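Local structure of McyG protein (Microcystis aeruginosa PCC 7806, 4R0M) at residues G369-I374 with Q391-S396. The protein is a component of microcystin synthetase whose adenylation domain binds phenylalanyl-adenylate and probably activates its substrate for loading onto the adjoining peptidyl carrier protein. Residues are numbered along the deposited sequence; the frame is centred on the assembly and turned at random.
Sequences GATIRI and QIQGNS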
loop_
_atom_site.group_PDB
_atom_site.type_symbol
_atom_site.label_atom_id
_atom_site.label_comp_id
_atom_site.label_asym_id
_atom_site.label_seq_id
_atom_site.Cartn_x
_atom_site.Cartn_y
_atom_site.Cartn_z
ATOM N N GLY A 369 1.404 3.506 22.471
ATOM C CA GLY A 369 1.218 4.901 22.077
ATOM C C GLY A 369 -0.073 5.144 21.314
ATOM O O GLY A 369 -0.510 6.286 21.173
ATOM N N ALA A 370 -0.689 4.069 20.828
ATOM C CA ALA A 370 -1.879 4.172 19.990
ATOM C C ALA A 370 -3.146 3.679 20.686
ATOM O O ALA A 370 -3.109 2.735 21.480
ATOM C CB ALA A 370 -1.668 3.425 18.682
ATOM N N THR A 371 -4.264 4.330 20.372
ATOM C CA THR A 371 -5.581 3.914 20.852
ATOM C C THR A 371 -6.562 3.847 19.683
ATOM O O THR A 371 -6.590 4.743 18.837
ATOM C CB THR A 371 -6.124 4.878 21.929
ATOM O OG1 THR A 371 -5.084 5.188 22.866
ATOM C CG2 THR A 371 -7.303 4.255 22.673
ATOM N N ILE A 372 -7.351 2.776 19.636
ATOM C CA ILE A 372 -8.380 2.608 18.604
ATOM C C ILE A 372 -9.762 2.378 19.221
ATOM O O ILE A 372 -9.874 1.853 20.333
ATOM C CB ILE A 372 -8.034 1.479 17.598
ATOM C CG1 ILE A 372 -7.977 0.109 18.286
ATOM C CG2 ILE A 372 -6.724 1.778 16.879
ATOM C CD1 ILE A 372 -7.885 -1.057 17.324
ATOM N N ARG A 373 -10.808 2.780 18.499
ATOM C CA ARG A 373 -12.187 2.594 18.957
ATOM C C ARG A 373 -13.186 2.413 17.809
ATOM O O ARG A 373 -12.930 2.818 16.670
ATOM C CB ARG A 373 -12.620 3.746 19.876
ATOM C CG ARG A 373 -12.838 5.080 19.178
ATOM C CD ARG A 373 -13.279 6.146 20.164
ATOM N NE ARG A 373 -13.817 7.327 19.491
ATOM C CZ ARG A 373 -14.226 8.430 20.114
ATOM N NH1 ARG A 373 -14.157 8.523 21.437
ATOM N NH2 ARG A 373 -14.703 9.446 19.410
ATOM N N ILE A 374 -14.323 1.798 18.133
ATOM C CA ILE A 374 -15.415 1.582 17.188
ATOM C C ILE A 374 -16.651 2.329 17.690
ATOM O O ILE A 374 -17.186 2.014 18.757
ATOM C CB ILE A 374 -15.726 0.073 17.021
ATOM C CG1 ILE A 374 -14.527 -0.681 16.418
ATOM C CG2 ILE A 374 -16.996 -0.148 16.207
ATOM C CD1 ILE A 374 -14.157 -0.309 14.993
ATOM N N GLN A 391 -12.083 4.635 14.580
ATOM C CA GLN A 391 -11.393 5.889 14.872
ATOM C C GLN A 391 -10.094 5.624 15.629
ATOM O O GLN A 391 -10.045 4.776 16.523
ATOM C CB GLN A 391 -12.299 6.848 15.649
ATOM C CG GLN A 391 -13.447 7.409 14.821
ATOM C CD GLN A 391 -14.381 8.310 15.610
ATOM O OE1 GLN A 391 -14.494 8.200 16.833
ATOM N NE2 GLN A 391 -15.065 9.205 14.907
ATOM N N ILE A 392 -9.045 6.351 15.252
ATOM C CA ILE A 392 -7.698 6.104 15.770
ATOM C C ILE A 392 -7.039 7.374 16.314
ATOM O O ILE A 392 -7.362 8.483 15.883
ATOM C CB ILE A 392 -6.784 5.450 14.697
ATOM C CG1 ILE A 392 -6.586 6.378 13.488
ATOM C CG2 ILE A 392 -7.344 4.102 14.261
ATOM C CD1 ILE A 392 -5.510 5.925 12.521
ATOM N N GLN A 393 -6.125 7.201 17.267
ATOM C CA GLN A 393 -5.339 8.313 17.815
ATOM C C GLN A 393 -3.965 7.854 18.313
ATOM O O GLN A 393 -3.720 6.657 18.472
ATOM C CB GLN A 393 -6.103 9.047 18.929
ATOM C CG GLN A 393 -6.275 8.256 20.220
ATOM C CD GLN A 393 -6.823 9.090 21.367
ATOM O OE1 GLN A 393 -7.080 10.287 21.221
ATOM N NE2 GLN A 393 -7.002 8.457 22.522
ATOM N N GLY A 394 -3.077 8.815 18.552
ATOM C CA GLY A 394 -1.727 8.529 19.025
ATOM C C GLY A 394 -0.673 9.313 18.268
ATOM O O GLY A 394 -0.961 9.919 17.232
ATOM N N ASN A 395 0.551 9.287 18.784
ATOM C CA ASN A 395 1.667 10.022 18.194
ATOM C C ASN A 395 2.035 9.592 16.775
ATOM O O ASN A 395 2.616 10.377 16.026
ATOM C CB ASN A 395 2.900 9.953 19.101
ATOM C CG ASN A 395 2.770 10.821 20.341
ATOM O OD1 ASN A 395 1.945 11.733 20.395
ATOM N ND2 ASN A 395 3.596 10.542 21.343
ATOM N N SER A 396 1.696 8.356 16.409
ATOM C CA SER A 396 1.980 7.841 15.065
ATOM C C SER A 396 0.960 8.304 14.018
ATOM O O SER A 396 1.204 8.187 12.815
ATOM C CB SER A 396 2.079 6.313 15.075
ATOM O OG SER A 396 0.812 5.709 15.270
#
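Two neighbouring strands of a curled antiparallel sheet in the adenylation domain meet where T371 and R373 of 369-374 form hydrogen-bonded pairs with Q393 and Q391 of 391-396. Each pair closes a two-bond ring: T371 N reaches Q393 O at 3.1 Å and Q393 N returns to T371 O at 3.0 Å, while R373 N donates to Q391 O and Q391 N to R373 O. Between them lies the non-hydrogen-bonded pair I372–I392, whose CG2 methyls touch at 3.6 Å on the face packed against strand 341-345; the side chain of I392 is about 8 Å from the bound phenylalanyl-adenylate. On the other face R373, its CG set between backbone N and carbonyl carbon (chi1 71°), extends across Q391. R373 NE and R373 NH2 both donate to Q391 OE1, each at 2.9 Å, along the guanidinium edge, with the guanidinium and amide planes 22° apart. The Q391 amide is fixed from its other end as well, Q391 NE2 hydrogen-bonding to T418 OG1 and N379 OD1, and W416 makes a cation-pi contact with R373. A single carbonyl oxygen thus takes two guanidinium N-H groups, which should polarise the amide and strengthen NE2 as a donor.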